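Local coordinates for protein ribosome biogenesis Nep1 RNA methyltransferase (Archaeoglobus fulgidus, PDB 3O7B) that probably methylates N1 of a specific pseudouridine in 16S rRNA during small-subunit ribosome assembly, using S-adenosylmethionine as methyl donor and working as a SPOUT-class homodimer, at residues Lys63-Asp68 and Arg131-Met136; Phe105-His110 and Ile117-Glu122; Glu142-Ala147 and Leu152-Asp157. All coordinates share one frame; numbering follows the deposited sequence. Where two conformers were deposited one is given.

Contact 1 (Lys63-Asp68 and Arg131-Met136); sequences KILLDD and RFVGLM
Leu65, in the loop that leads into the short helix 68-71, packs on one side of helix 129-142 against Val133 and Met136, two residues one helical turn apart. The nearest CA atoms are those of Leu65 and Val133, 6.8 Å apart. The contact is wholly apolar and made by few atoms. Leu65 CB lies 4.0 Å from Val133 CG1, and from there the side chain runs obliquely across the valine. Its CG stands opposite the backbone N (chi1 -156°), which carries the methyl CD2 over both branches of the valine: Leu65 CD2 is 4.0 Å from Val133 CG1 and 4.1 Å from Val133 CG2. The same methyl reaches Met136 CB at 4.0 Å, so it sits in the notch between the two helix residues. The leucine and methionine side chains run alongside each other in the same direction, but only the first carbon of the methionine touches the leucine. Beyond CB the methionine chain, bent at chi2 and chi3, leads off, and Met136 CG rests 3.5 Å above one face of the Phe132 ring, near its rim. Glu137 OE2 accepts from Leu65 N, and Asp67 N-caps the following helix through OD1 to Ser69 N while its OD2 pairs with Tyr129 OH on helix 129-142. Asp67 also packs on Asn128 of the second subunit, and the side chain of Val133 is about 7 Å from that of Asp88, predicted to steady the rRNA-contacting Arg86. The result is a leucine from a loop seated between positions i and i+3 of a helix, beside the dimer interface.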
loop_
_atom_site.group_PDB
_atom_site.type_symbol
_atom_site.label_atom_id
_atom_site.label_comp_id
_atom_site.label_asym_id
_atom_site.label_seq_id
_atom_site.Cartn_x
_atom_site.Cartn_y
_atom_site.Cartn_z
ATOM N N LYS A 63 -15.126 -17.046 -11.727
ATOM C CA LYS A 63 -15.328 -15.604 -11.535
ATOM C C LYS A 63 -14.427 -14.996 -10.449
ATOM O O LYS A 63 -14.438 -13.777 -10.237
ATOM C CB LYS A 63 -16.792 -15.323 -11.179
ATOM C CG LYS A 63 -17.823 -15.937 -12.128
ATOM C CD LYS A 63 -17.693 -15.379 -13.530
ATOM C CE LYS A 63 -18.861 -15.818 -14.406
ATOM N NZ LYS A 63 -20.123 -15.149 -14.008
ATOM N N ILE A 64 -13.662 -15.843 -9.769
ATOM C CA ILE A 64 -12.907 -15.428 -8.579
ATOM C C ILE A 64 -11.454 -15.126 -8.939
ATOM O O ILE A 64 -10.825 -15.840 -9.732
ATOM C CB ILE A 64 -12.994 -16.508 -7.486
ATOM C CG1 ILE A 64 -14.441 -16.623 -6.981
ATOM C CG2 ILE A 64 -12.043 -16.203 -6.311
ATOM C CD1 ILE A 64 -14.708 -17.846 -6.115
ATOM N N LEU A 65 -10.938 -14.034 -8.368
ATOM C CA LEU A 65 -9.544 -13.651 -8.569
ATOM C C LEU A 65 -8.624 -14.599 -7.795
ATOM O O LEU A 65 -8.872 -14.927 -6.627
ATOM C CB LEU A 65 -9.324 -12.208 -8.096
ATOM C CG LEU A 65 -8.157 -11.415 -8.688
ATOM C CD1 LEU A 65 -8.390 -11.029 -10.164
ATOM C CD2 LEU A 65 -7.953 -10.154 -7.856
ATOM N N LEU A 66 -7.566 -15.043 -8.457
ATOM C CA LEU A 66 -6.581 -15.920 -7.834
ATOM C C LEU A 66 -5.771 -15.173 -6.768
ATOM O O LEU A 66 -5.221 -14.102 -7.039
ATOM C CB LEU A 66 -5.671 -16.518 -8.916
ATOM C CG LEU A 66 -4.702 -17.614 -8.467
ATOM C CD1 LEU A 66 -5.463 -18.876 -8.047
ATOM C CD2 LEU A 66 -3.657 -17.921 -9.549
ATOM N N ASP A 67 -5.708 -15.754 -5.580
ATOM C CA ASP A 67 -5.139 -15.100 -4.396
ATOM C C ASP A 67 -4.502 -16.204 -3.583
ATOM O O ASP A 67 -5.206 -17.055 -3.019
ATOM C CB ASP A 67 -6.277 -14.426 -3.611
ATOM C CG ASP A 67 -5.807 -13.739 -2.318
ATOM O OD1 ASP A 67 -4.729 -14.059 -1.777
ATOM O OD2 ASP A 67 -6.556 -12.866 -1.821
ATOM N N ASP A 68 -3.173 -16.205 -3.524
ATOM C CA ASP A 68 -2.496 -17.321 -2.865
ATOM C C ASP A 68 -2.614 -17.354 -1.341
ATOM O O ASP A 68 -2.219 -18.343 -0.722
ATOM C CB ASP A 68 -1.059 -17.520 -3.380
ATOM C CG ASP A 68 -0.020 -16.706 -2.648
ATOM O OD1 ASP A 68 -0.348 -15.764 -1.886
ATOM O OD2 ASP A 68 1.172 -17.029 -2.858
ATOM N N ARG A 131 -12.256 -5.103 -1.184
ATOM C CA ARG A 131 -13.072 -4.334 -2.117
ATOM C C ARG A 131 -12.350 -4.185 -3.464
ATOM O O ARG A 131 -12.988 -4.245 -4.521
ATOM C CB ARG A 131 -13.416 -2.979 -1.499
ATOM C CG ARG A 131 -14.296 -3.090 -0.231
ATOM C CD ARG A 131 -15.695 -2.590 -0.497
ATOM N NE ARG A 131 -16.629 -2.665 0.634
ATOM C CZ ARG A 131 -16.799 -1.733 1.578
ATOM N NH1 ARG A 131 -16.066 -0.628 1.622
ATOM N NH2 ARG A 131 -17.722 -1.922 2.507
ATOM N N PHE A 132 -11.027 -4.034 -3.436
ATOM C CA PHE A 132 -10.264 -4.015 -4.683
ATOM C C PHE A 132 -10.406 -5.337 -5.442
ATOM O O PHE A 132 -10.624 -5.341 -6.675
ATOM C CB PHE A 132 -8.804 -3.716 -4.386
ATOM C CG PHE A 132 -7.907 -3.784 -5.609
ATOM C CD1 PHE A 132 -7.925 -2.771 -6.563
ATOM C CD2 PHE A 132 -7.071 -4.869 -5.790
ATOM C CE1 PHE A 132 -7.096 -2.851 -7.718
ATOM C CE2 PHE A 132 -6.242 -4.952 -6.910
ATOM C CZ PHE A 132 -6.256 -3.943 -7.864
ATOM N N VAL A 133 -10.278 -6.445 -4.728
ATOM C CA VAL A 133 -10.415 -7.752 -5.348
ATOM C C VAL A 133 -11.790 -7.872 -6.008
ATOM O O VAL A 133 -11.893 -8.333 -7.147
ATOM C CB VAL A 133 -10.174 -8.880 -4.326
ATOM C CG1 VAL A 133 -10.668 -10.242 -4.865
ATOM C CG2 VAL A 133 -8.696 -8.922 -3.964
ATOM N N GLY A 134 -12.843 -7.432 -5.335
ATOM C CA GLY A 134 -14.179 -7.506 -5.917
ATOM C C GLY A 134 -14.298 -6.660 -7.163
ATOM O O GLY A 134 -14.950 -7.064 -8.143
ATOM N N LEU A 135 -13.670 -5.496 -7.161
ATOM C CA LEU A 135 -13.707 -4.617 -8.329
ATOM C C LEU A 135 -12.941 -5.246 -9.504
ATOM O O LEU A 135 -13.386 -5.188 -10.652
ATOM C CB LEU A 135 -13.142 -3.236 -7.985
ATOM C CG LEU A 135 -13.203 -2.215 -9.123
ATOM C CD1 LEU A 135 -14.653 -1.850 -9.460
ATOM C CD2 LEU A 135 -12.433 -0.986 -8.746
ATOM N N MET A 136 -11.813 -5.879 -9.218
ATOM C CA MET A 136 -11.066 -6.586 -10.264
ATOM C C MET A 136 -11.851 -7.754 -10.824
ATOM O O MET A 136 -11.846 -7.974 -12.045
ATOM C CB MET A 136 -9.711 -7.056 -9.744
ATOM C CG MET A 136 -8.738 -5.930 -9.426
ATOM S SD MET A 136 -8.339 -4.854 -10.821
ATOM C CE MET A 136 -9.529 -3.536 -10.591
#

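Contact 2 (Phe105-His110 and Ile117-Glu122); sequences FEVYVH and IWVNRE
The beta hairpin of strands 105-111 and 116-119 is closed here by Val109 and Ile117, an antiparallel hydrogen-bonded pair: Val109 N gives to Ile117 O and Ile117 N to Val109 O, both at 2.8 Å. One pair beyond Tyr108 and Trp118, Val119 N reaches Val107 O at 3.0 Å, but a water takes over the return path, accepting from Val107 N and donating to Val119 O. Val107, Val109, Ile117 and Val119 share one face of the central sheet of this alpha/beta SPOUT fold, where helix 87-98 covers Val107. On the other face, at the non-hydrogen-bonded pair, Tyr108 CE1 comes 3.5 Å from Trp118 CD1 at the indole edge; the rings are oblique, their planes at 58°. Glu106 OE2 takes a weak, bent bond from Trp118 NE1 (3.2 Å, 133°), while OE1 of the same carboxylate makes a salt bridge with Arg167. Past the strand, Arg121 folds back over Phe105, whose CG, set between backbone N and carbonyl carbon (chi1 62°), brings the ring under it. Arg121 NE sits 3.3 Å above the ring plane, toward the rim, and CD adds a CH-pi contact; the guanidinium is held by the carbonyls of Leu98, Ser100 and Leu102.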
loop_
_atom_site.group_PDB
_atom_site.type_symbol
_atom_site.label_atom_id
_atom_site.label_comp_id
_atom_site.label_asym_id
_atom_site.label_seq_id
_atom_site.Cartn_x
_atom_site.Cartn_y
_atom_site.Cartn_z
ATOM N N PHE A 105 0.138 12.043 -16.551
ATOM C CA PHE A 105 0.461 10.705 -17.002
ATOM C C PHE A 105 -0.752 9.794 -17.067
ATOM O O PHE A 105 -1.768 9.996 -16.387
ATOM C CB PHE A 105 1.592 10.083 -16.163
ATOM C CG PHE A 105 1.265 9.918 -14.689
ATOM C CD1 PHE A 105 0.608 8.780 -14.232
ATOM C CD2 PHE A 105 1.683 10.875 -13.763
ATOM C CE1 PHE A 105 0.339 8.616 -12.869
ATOM C CE2 PHE A 105 1.427 10.718 -12.399
ATOM C CZ PHE A 105 0.743 9.596 -11.955
ATOM N N GLU A 106 -0.642 8.803 -17.930
ATOM C CA GLU A 106 -1.587 7.704 -18.016
ATOM C C GLU A 106 -1.069 6.524 -17.203
ATOM O O GLU A 106 0.125 6.457 -16.897
ATOM C CB GLU A 106 -1.781 7.243 -19.464
ATOM C CG GLU A 106 -2.521 8.187 -20.390
ATOM C CD GLU A 106 -2.876 7.490 -21.709
ATOM O OE1 GLU A 106 -1.959 7.169 -22.519
ATOM O OE2 GLU A 106 -4.076 7.231 -21.938
ATOM N N VAL A 107 -1.968 5.594 -16.889
ATOM C CA VAL A 107 -1.669 4.409 -16.094
ATOM C C VAL A 107 -2.187 3.152 -16.755
ATOM O O VAL A 107 -3.364 3.073 -17.138
ATOM C CB VAL A 107 -2.296 4.528 -14.677
ATOM C CG1 VAL A 107 -2.049 3.270 -13.861
ATOM C CG2 VAL A 107 -1.730 5.735 -13.985
ATOM N N TYR A 108 -1.299 2.169 -16.915
ATOM C CA TYR A 108 -1.657 0.881 -17.464
ATOM C C TYR A 108 -1.191 -0.244 -16.582
ATOM O O TYR A 108 -0.165 -0.119 -15.891
ATOM C CB TYR A 108 -0.997 0.668 -18.841
ATOM C CG TYR A 108 -1.447 1.638 -19.900
ATOM C CD1 TYR A 108 -2.542 1.338 -20.700
ATOM C CD2 TYR A 108 -0.802 2.852 -20.081
ATOM C CE1 TYR A 108 -2.964 2.214 -21.688
ATOM C CE2 TYR A 108 -1.219 3.735 -21.079
ATOM C CZ TYR A 108 -2.307 3.396 -21.869
ATOM O OH TYR A 108 -2.765 4.247 -22.866
ATOM N N VAL A 109 -1.920 -1.350 -16.639
ATOM C CA VAL A 109 -1.518 -2.572 -15.978
ATOM C C VAL A 109 -1.434 -3.653 -17.057
ATOM O O VAL A 109 -2.404 -3.887 -17.782
ATOM C CB VAL A 109 -2.522 -2.986 -14.874
ATOM C CG1 VAL A 109 -2.137 -4.344 -14.270
ATOM C CG2 VAL A 109 -2.586 -1.925 -13.783
ATOM N N HIS A 110 -0.257 -4.263 -17.195
ATOM C CA HIS A 110 -0.055 -5.412 -18.056
ATOM C C HIS A 110 -0.055 -6.621 -17.144
ATOM O O HIS A 110 0.685 -6.641 -16.146
ATOM C CB HIS A 110 1.284 -5.204 -18.784
ATOM C CG HIS A 110 1.940 -6.450 -19.282
ATOM N ND1 HIS A 110 1.682 -7.020 -20.516
ATOM C CD2 HIS A 110 2.919 -7.192 -18.714
ATOM C CE1 HIS A 110 2.470 -8.075 -20.668
ATOM N NE2 HIS A 110 3.226 -8.201 -19.590
ATOM N N ILE A 117 -4.723 -3.421 -19.241
ATOM C CA ILE A 117 -5.788 -2.680 -18.579
ATOM C C ILE A 117 -5.396 -1.218 -18.497
ATOM O O ILE A 117 -4.298 -0.866 -18.039
ATOM C CB ILE A 117 -6.024 -3.241 -17.157
ATOM C CG1 ILE A 117 -6.428 -4.711 -17.200
ATOM C CG2 ILE A 117 -7.026 -2.366 -16.384
ATOM C CD1 ILE A 117 -6.219 -5.460 -15.880
ATOM N N TRP A 118 -6.284 -0.350 -18.961
ATOM C CA TRP A 118 -6.091 1.076 -18.844
ATOM C C TRP A 118 -6.869 1.562 -17.611
ATOM O O TRP A 118 -8.034 1.175 -17.435
ATOM C CB TRP A 118 -6.605 1.772 -20.116
ATOM C CG TRP A 118 -6.590 3.265 -20.043
ATOM C CD1 TRP A 118 -5.509 4.077 -20.178
ATOM C CD2 TRP A 118 -7.718 4.132 -19.838
ATOM N NE1 TRP A 118 -5.880 5.392 -20.051
ATOM C CE2 TRP A 118 -7.234 5.454 -19.847
ATOM C CE3 TRP A 118 -9.087 3.914 -19.638
ATOM C CZ2 TRP A 118 -8.068 6.569 -19.680
ATOM C CZ3 TRP A 118 -9.919 5.029 -19.448
ATOM C CH2 TRP A 118 -9.402 6.334 -19.482
ATOM N N VAL A 119 -6.218 2.378 -16.784
ATOM C CA VAL A 119 -6.834 2.975 -15.597
ATOM C C VAL A 119 -6.866 4.484 -15.779
ATOM O O VAL A 119 -5.822 5.122 -15.835
ATOM C CB VAL A 119 -6.061 2.597 -14.288
ATOM C CG1 VAL A 119 -6.791 3.145 -13.067
ATOM C CG2 VAL A 119 -5.906 1.083 -14.156
ATOM N N ASN A 120 -8.071 5.058 -15.897
ATOM C CA ASN A 120 -8.235 6.494 -15.973
ATOM C C ASN A 120 -7.508 7.156 -14.811
ATOM O O ASN A 120 -7.615 6.718 -13.667
ATOM C CB ASN A 120 -9.743 6.789 -15.916
ATOM C CG ASN A 120 -10.100 8.245 -16.197
ATOM O OD1 ASN A 120 -9.409 9.178 -15.806
ATOM N ND2 ASN A 120 -11.251 8.430 -16.859
ATOM N N ARG A 121 -6.754 8.203 -15.116
ATOM C CA ARG A 121 -5.970 8.896 -14.122
ATOM C C ARG A 121 -6.843 9.386 -12.974
ATOM O O ARG A 121 -6.367 9.508 -11.849
ATOM C CB ARG A 121 -5.157 10.033 -14.783
ATOM C CG ARG A 121 -4.256 10.819 -13.841
ATOM C CD ARG A 121 -3.176 9.938 -13.211
ATOM N NE ARG A 121 -2.400 10.643 -12.196
ATOM C CZ ARG A 121 -2.767 10.753 -10.919
ATOM N NH1 ARG A 121 -3.912 10.204 -10.488
ATOM N NH2 ARG A 121 -1.974 11.397 -10.073
ATOM N N GLU A 122 -8.121 9.636 -13.249
ATOM C CA GLU A 122 -9.024 10.160 -12.230
ATOM C C GLU A 122 -9.754 9.093 -11.390
ATOM O O GLU A 122 -10.525 9.411 -10.481
ATOM C CB GLU A 122 -9.964 11.202 -12.849
ATOM C CG GLU A 122 -9.219 12.435 -13.438
ATOM C CD GLU A 122 -8.301 13.155 -12.441
ATOM O OE1 GLU A 122 -8.691 13.342 -11.266
ATOM O OE2 GLU A 122 -7.183 13.557 -12.835
HETATM O O HOH W 1 -4.606 6.808 -17.614
#

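Contact 3 (Glu142-Ala147 and Leu152-Asp157); sequences ERRITA and LIEFKD
With CG beside its backbone N (chi1 -48°) and the chain bent again at chi2 and chi3, Arg143 curls back to lay its guanidinium on Phe155, while Glu154, extended beyond CG, runs alongside Arg144. The stack is nearly flat, planes at 7°: Arg143 CZ is 3.7 Å from the Phe155 ring centroid, a cation-pi contact, and Arg143 NH1 is also hydrogen-bonded to Phe140 O. An alanine in place of the phenylalanine would probably leave the guanidinium without its flat partner, freer to turn on the NH1 hydrogen bond. In one of two conformers of each residue, so perhaps not a constant feature, Arg144 grips Glu154 side-on, NE at 2.9 Å and NH2 at 3.0 Å both going to OE2, from above the carboxylate plane. Phe155 N donates to Arg143 O at 3.1 Å, and Ile145 N to Ile153 O at 2.7 Å. Ile145 O then accepts twice, from Leu152 N (2.8 Å) and Ile153 N (3.2 Å), a classic beta bulge in the hairpin. Ile145, Ile153 and Phe155 turn to helix 129-142, Phe155 meeting Phe140 edge-to-face, and strand 116-119 borders strand 150-156 on the side away from strand 144-147.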
loop_
_atom_site.group_PDB
_atom_site.type_symbol
_atom_site.label_atom_id
_atom_site.label_comp_id
_atom_site.label_asym_id
_atom_site.label_seq_id
_atom_site.Cartn_x
_atom_site.Cartn_y
_atom_site.Cartn_z
ATOM N N GLU A 142 -17.032 -7.877 -16.717
ATOM C CA GLU A 142 -17.719 -6.855 -17.514
ATOM C C GLU A 142 -16.816 -6.158 -18.529
ATOM O O GLU A 142 -17.305 -5.517 -19.462
ATOM C CB GLU A 142 -18.385 -5.822 -16.596
ATOM C CG GLU A 142 -19.347 -6.490 -15.624
ATOM C CD GLU A 142 -20.387 -5.579 -15.005
ATOM O OE1 GLU A 142 -20.393 -4.350 -15.247
ATOM O OE2 GLU A 142 -21.224 -6.124 -14.256
ATOM N N ARG A 143 -15.498 -6.276 -18.323
ATOM C CA ARG A 143 -14.437 -5.759 -19.240
ATOM C C ARG A 143 -14.211 -4.258 -19.160
ATOM O O ARG A 143 -13.241 -3.733 -19.706
ATOM C CB ARG A 143 -14.664 -6.174 -20.717
ATOM C CG ARG A 143 -14.986 -7.643 -20.927
ATOM C CD ARG A 143 -14.017 -8.563 -20.231
ATOM N NE ARG A 143 -12.693 -8.559 -20.854
ATOM C CZ ARG A 143 -11.669 -9.297 -20.429
ATOM N NH1 ARG A 143 -11.798 -10.087 -19.368
ATOM N NH2 ARG A 143 -10.511 -9.245 -21.072
ATOM N N ARG A 144 -15.117 -3.552 -18.484
ATOM C CA ARG A 144 -14.967 -2.121 -18.264
ATOM C C ARG A 144 -15.757 -1.655 -17.051
ATOM O O ARG A 144 -16.871 -2.134 -16.792
ATOM C CB ARG A 144 -15.425 -1.315 -19.475
ATOM C CG ARG A 144 -16.849 -1.635 -19.939
ATOM C CD ARG A 144 -17.483 -0.492 -20.728
ATOM N NE ARG A 144 -16.521 0.249 -21.547
ATOM C CZ ARG A 144 -16.660 1.520 -21.924
ATOM N NH1 ARG A 144 -17.735 2.218 -21.574
ATOM N NH2 ARG A 144 -15.722 2.093 -22.667
ATOM N N ILE A 145 -15.171 -0.688 -16.350
ATOM C CA ILE A 145 -15.777 -0.059 -15.167
ATOM C C ILE A 145 -16.008 1.388 -15.558
ATOM O O ILE A 145 -15.108 2.045 -16.078
ATOM C CB ILE A 145 -14.814 -0.152 -13.945
ATOM C CG1 ILE A 145 -14.532 -1.627 -13.554
ATOM C CG2 ILE A 145 -15.342 0.676 -12.728
ATOM C CD1 ILE A 145 -15.732 -2.466 -13.090
ATOM N N THR A 146 -17.223 1.911 -15.325
ATOM C CA THR A 146 -17.567 3.238 -15.824
ATOM C C THR A 146 -18.204 4.142 -14.766
ATOM O O THR A 146 -18.856 3.640 -13.819
ATOM C CB THR A 146 -18.562 3.178 -17.014
ATOM O OG1 THR A 146 -19.838 2.727 -16.534
ATOM C CG2 THR A 146 -18.066 2.263 -18.126
ATOM N N ALA A 147 -18.007 5.440 -14.950
ATOM C CA ALA A 147 -18.731 6.479 -14.211
ATOM C C ALA A 147 -19.717 7.058 -15.230
ATOM O O ALA A 147 -19.430 8.035 -15.926
ATOM C CB ALA A 147 -17.789 7.529 -13.713
ATOM N N LEU A 152 -13.636 4.388 -16.512
ATOM C CA LEU A 152 -12.676 4.456 -15.408
ATOM C C LEU A 152 -11.569 3.408 -15.534
ATOM O O LEU A 152 -10.393 3.705 -15.272
ATOM C CB LEU A 152 -13.384 4.281 -14.057
ATOM C CG LEU A 152 -14.389 5.369 -13.678
ATOM C CD1 LEU A 152 -14.996 5.030 -12.307
ATOM C CD2 LEU A 152 -13.762 6.752 -13.654
ATOM N N ILE A 153 -11.950 2.191 -15.909
ATOM C CA ILE A 153 -10.998 1.095 -16.066
ATOM C C ILE A 153 -11.501 0.227 -17.192
ATOM O O ILE A 153 -12.682 -0.059 -17.253
ATOM C CB ILE A 153 -10.885 0.218 -14.798
ATOM C CG1 ILE A 153 -10.767 1.066 -13.519
ATOM C CG2 ILE A 153 -9.713 -0.777 -14.959
ATOM C CD1 ILE A 153 -10.832 0.225 -12.214
ATOM N N GLU A 154 -10.613 -0.194 -18.097
ATOM C CA GLU A 154 -11.038 -1.031 -19.224
ATOM C C GLU A 154 -9.903 -1.856 -19.818
ATOM O O GLU A 154 -8.787 -1.345 -19.948
ATOM C CB GLU A 154 -11.620 -0.149 -20.335
ATOM C CG GLU A 154 -12.357 -0.931 -21.405
ATOM C CD GLU A 154 -12.978 -0.052 -22.474
ATOM O OE1 GLU A 154 -12.383 0.987 -22.839
ATOM O OE2 GLU A 154 -14.073 -0.415 -22.955
ATOM N N PHE A 155 -10.197 -3.105 -20.193
ATOM C CA PHE A 155 -9.252 -3.890 -21.010
ATOM C C PHE A 155 -9.148 -3.254 -22.382
ATOM O O PHE A 155 -10.164 -2.837 -22.964
ATOM C CB PHE A 155 -9.709 -5.328 -21.168
ATOM C CG PHE A 155 -9.507 -6.159 -19.948
ATOM C CD1 PHE A 155 -8.293 -6.779 -19.714
ATOM C CD2 PHE A 155 -10.528 -6.300 -19.002
ATOM C CE1 PHE A 155 -8.096 -7.563 -18.573
ATOM C CE2 PHE A 155 -10.343 -7.082 -17.864
ATOM C CZ PHE A 155 -9.135 -7.702 -17.640
ATOM N N LYS A 156 -7.926 -3.178 -22.908
ATOM C CA LYS A 156 -7.728 -2.679 -24.270
ATOM C C LYS A 156 -7.301 -3.815 -25.192
ATOM O O LYS A 156 -6.487 -4.660 -24.797
ATOM C CB LYS A 156 -6.680 -1.566 -24.304
ATOM C CG LYS A 156 -7.007 -0.349 -23.443
ATOM C CD LYS A 156 -8.286 0.370 -23.865
ATOM C CE LYS A 156 -8.284 1.787 -23.312
ATOM N NZ LYS A 156 -9.416 2.608 -23.826
ATOM N N ASP A 157 -7.814 -3.818 -26.428
ATOM C CA ASP A 157 -7.506 -4.891 -27.385
ATOM C C ASP A 157 -6.203 -4.600 -28.126
ATOM O O ASP A 157 -6.146 -4.548 -29.368
ATOM C CB ASP A 157 -8.653 -5.103 -28.382
ATOM C CG ASP A 157 -8.538 -6.425 -29.145
ATOM O OD1 ASP A 157 -7.744 -7.310 -28.742
ATOM O OD2 ASP A 157 -9.269 -6.581 -30.152
HETATM O O HOH W 2 -12.833 -3.724 -22.894
#

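From the N terminus, 63-68 opens the longest loop, which contact 1 closes at 131-136. Contact 2 is nested inside it, a hairpin between 105-110 and 117-122; contact 3 follows in series, a second hairpin just after helix 129-142, and no pair of contacts crosses. The two hairpins adjoin in one sheet, in the order 144-147, 150-156, 116-119, 105-111: Trp118 N lies 2.9 Å from Glu154 O, a probable hydrogen bond. Helix 129-142 joins contacts 1 and 3, with Leu135 CD1 packing 3.8 Å from Ile145 CD1. Contacts 1 and 2 do not touch. Together the three tie the loop before helix 68-71, helix 129-142 and the antiparallel end of the sheet.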